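Local coordinates for protein anastral spindle 2, SAS 4 (PDB 4BY2) that probably acts as a molecular adaptor that binds tubulin in centriole assembly, its TCP domain here joined to a proline-rich motif of Ana2, at residues 115-119 and 120-124. Numbering follows the deposited sequence.
Sequences KYYYA and ETNTW
Y118 and T123 pair through both backbone bonds, Y118 N to T123 O at 2.8 Å and T123 N to Y118 O at 3.1 Å, and so close a tight beta hairpin in the Sas-4 TCP domain, a run of successive antiparallel strands. Its turn illustrates a G1 beta bulge: N122 and T123 both face Y118, and N122 adopts the left-handed backbone conformation. A side-chain bond joins Y117 to the turn: Y117 OH donates to N122 OD1 at 2.7 Å, the hydroxyl lying above the amide's carbonyl plane, with tyrosine ring and amide turned 81° apart. Within the turn, T123 OG1 donates to T121 O at 3.0 Å. Y118 touches R15 and P18 of the fused Ana2 part, while T123 packs on L135 of the next strand. On the face shared by Y117 and W124, a non-hydrogen-bonded pair, the ring planes incline at 43°. Replacing W124 with an alanine would probably bare one flank of Y117 and leave its ring freer to shift away from N122. Y117 CB lies over the indole's six-membered ring, 3.6 Å from the centroid, a CH-pi contact; chi1 of -179° swings the tyrosine ring toward N122, bringing CD1 within 3.4 Å of W124 CE2.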
loop_
_atom_site.group_PDB
_atom_site.type_symbol
_atom_site.label_atom_id
_atom_site.label_comp_id
_atom_site.label_asym_id
_atom_site.label_seq_id
_atom_site.Cartn_x
_atom_site.Cartn_y
_atom_site.Cartn_z
ATOM N N LYS A 115 3.639 -7.301 5.748
ATOM C CA LYS A 115 4.370 -6.060 5.482
ATOM C C LYS A 115 5.595 -6.369 4.629
ATOM O O LYS A 115 6.277 -7.358 4.885
ATOM C CB LYS A 115 4.789 -5.366 6.790
ATOM C CG LYS A 115 3.640 -4.714 7.542
ATOM C CD LYS A 115 4.139 -3.854 8.694
ATOM C CE LYS A 115 3.018 -3.109 9.377
ATOM N NZ LYS A 115 3.501 -2.355 10.563
ATOM N N TYR A 116 5.867 -5.542 3.609
ATOM C CA TYR A 116 7.017 -5.735 2.727
ATOM C C TYR A 116 7.802 -4.448 2.554
ATOM O O TYR A 116 7.226 -3.428 2.188
ATOM C CB TYR A 116 6.598 -6.312 1.360
ATOM C CG TYR A 116 7.748 -6.917 0.579
ATOM C CD1 TYR A 116 8.614 -6.116 -0.162
ATOM C CD2 TYR A 116 7.977 -8.289 0.588
ATOM C CE1 TYR A 116 9.685 -6.663 -0.862
ATOM C CE2 TYR A 116 9.034 -8.851 -0.129
ATOM C CZ TYR A 116 9.884 -8.033 -0.853
ATOM O OH TYR A 116 10.935 -8.570 -1.561
ATOM N N TYR A 117 9.121 -4.502 2.792
ATOM C CA TYR A 117 9.996 -3.348 2.630
ATOM C C TYR A 117 10.882 -3.507 1.397
ATOM O O TYR A 117 11.710 -4.411 1.348
ATOM C CB TYR A 117 10.833 -3.096 3.900
ATOM C CG TYR A 117 11.759 -1.898 3.805
ATOM C CD1 TYR A 117 11.253 -0.601 3.781
ATOM C CD2 TYR A 117 13.139 -2.060 3.753
ATOM C CE1 TYR A 117 12.097 0.505 3.700
ATOM C CE2 TYR A 117 13.995 -0.961 3.684
ATOM C CZ TYR A 117 13.468 0.321 3.646
ATOM O OH TYR A 117 14.301 1.410 3.577
ATOM N N TYR A 118 10.681 -2.638 0.390
ATOM C CA TYR A 118 11.479 -2.608 -0.838
ATOM C C TYR A 118 12.663 -1.708 -0.497
ATOM O O TYR A 118 12.527 -0.481 -0.462
ATOM C CB TYR A 118 10.666 -2.061 -2.029
ATOM C CG TYR A 118 9.367 -2.795 -2.287
ATOM C CD1 TYR A 118 8.182 -2.391 -1.678
ATOM C CD2 TYR A 118 9.317 -3.883 -3.155
ATOM C CE1 TYR A 118 6.983 -3.063 -1.909
ATOM C CE2 TYR A 118 8.120 -4.554 -3.405
ATOM C CZ TYR A 118 6.955 -4.145 -2.772
ATOM O OH TYR A 118 5.769 -4.797 -3.002
ATOM N N ALA A 119 13.792 -2.340 -0.135
ATOM C CA ALA A 119 15.017 -1.689 0.323
ATOM C C ALA A 119 15.614 -0.680 -0.641
ATOM O O ALA A 119 16.015 0.399 -0.199
ATOM C CB ALA A 119 16.051 -2.731 0.698
ATOM N N GLU A 120 15.680 -1.026 -1.944
ATOM C CA GLU A 120 16.252 -0.187 -2.998
ATOM C C GLU A 120 15.492 1.129 -3.182
ATOM O O GLU A 120 16.120 2.180 -3.350
ATOM C CB GLU A 120 16.315 -0.972 -4.319
ATOM C CG GLU A 120 17.400 -0.501 -5.275
ATOM C CD GLU A 120 17.709 -1.453 -6.416
ATOM O OE1 GLU A 120 16.787 -1.766 -7.203
ATOM O OE2 GLU A 120 18.885 -1.867 -6.537
ATOM N N THR A 121 14.147 1.067 -3.125
ATOM C CA THR A 121 13.253 2.207 -3.328
ATOM C C THR A 121 12.685 2.815 -2.022
ATOM O O THR A 121 11.897 3.761 -2.105
ATOM C CB THR A 121 12.136 1.827 -4.315
ATOM O OG1 THR A 121 11.605 0.549 -3.967
ATOM C CG2 THR A 121 12.613 1.808 -5.761
ATOM N N ASN A 122 13.096 2.301 -0.829
ATOM C CA ASN A 122 12.668 2.771 0.505
ATOM C C ASN A 122 11.125 2.840 0.636
ATOM O O ASN A 122 10.572 3.789 1.198
ATOM C CB ASN A 122 13.361 4.112 0.853
ATOM C CG ASN A 122 13.245 4.565 2.294
ATOM O OD1 ASN A 122 12.987 3.781 3.215
ATOM N ND2 ASN A 122 13.446 5.854 2.520
ATOM N N THR A 123 10.443 1.810 0.105
ATOM C CA THR A 123 8.983 1.721 0.059
ATOM C C THR A 123 8.448 0.586 0.928
ATOM O O THR A 123 9.047 -0.486 0.988
ATOM C CB THR A 123 8.531 1.595 -1.416
ATOM O OG1 THR A 123 9.176 2.604 -2.197
ATOM C CG2 THR A 123 7.013 1.693 -1.602
ATOM N N TRP A 124 7.297 0.824 1.573
ATOM C CA TRP A 124 6.594 -0.145 2.405
ATOM C C TRP A 124 5.280 -0.566 1.741
ATOM O O TRP A 124 4.595 0.272 1.153
ATOM C CB TRP A 124 6.301 0.463 3.782
ATOM C CG TRP A 124 7.451 0.401 4.739
ATOM C CD1 TRP A 124 8.299 1.418 5.073
ATOM C CD2 TRP A 124 7.875 -0.741 5.489
ATOM N NE1 TRP A 124 9.225 0.977 5.990
ATOM C CE2 TRP A 124 8.982 -0.344 6.272
ATOM C CE3 TRP A 124 7.427 -2.071 5.578
ATOM C CZ2 TRP A 124 9.659 -1.230 7.118
ATOM C CZ3 TRP A 124 8.090 -2.946 6.425
ATOM C CH2 TRP A 124 9.195 -2.525 7.181
#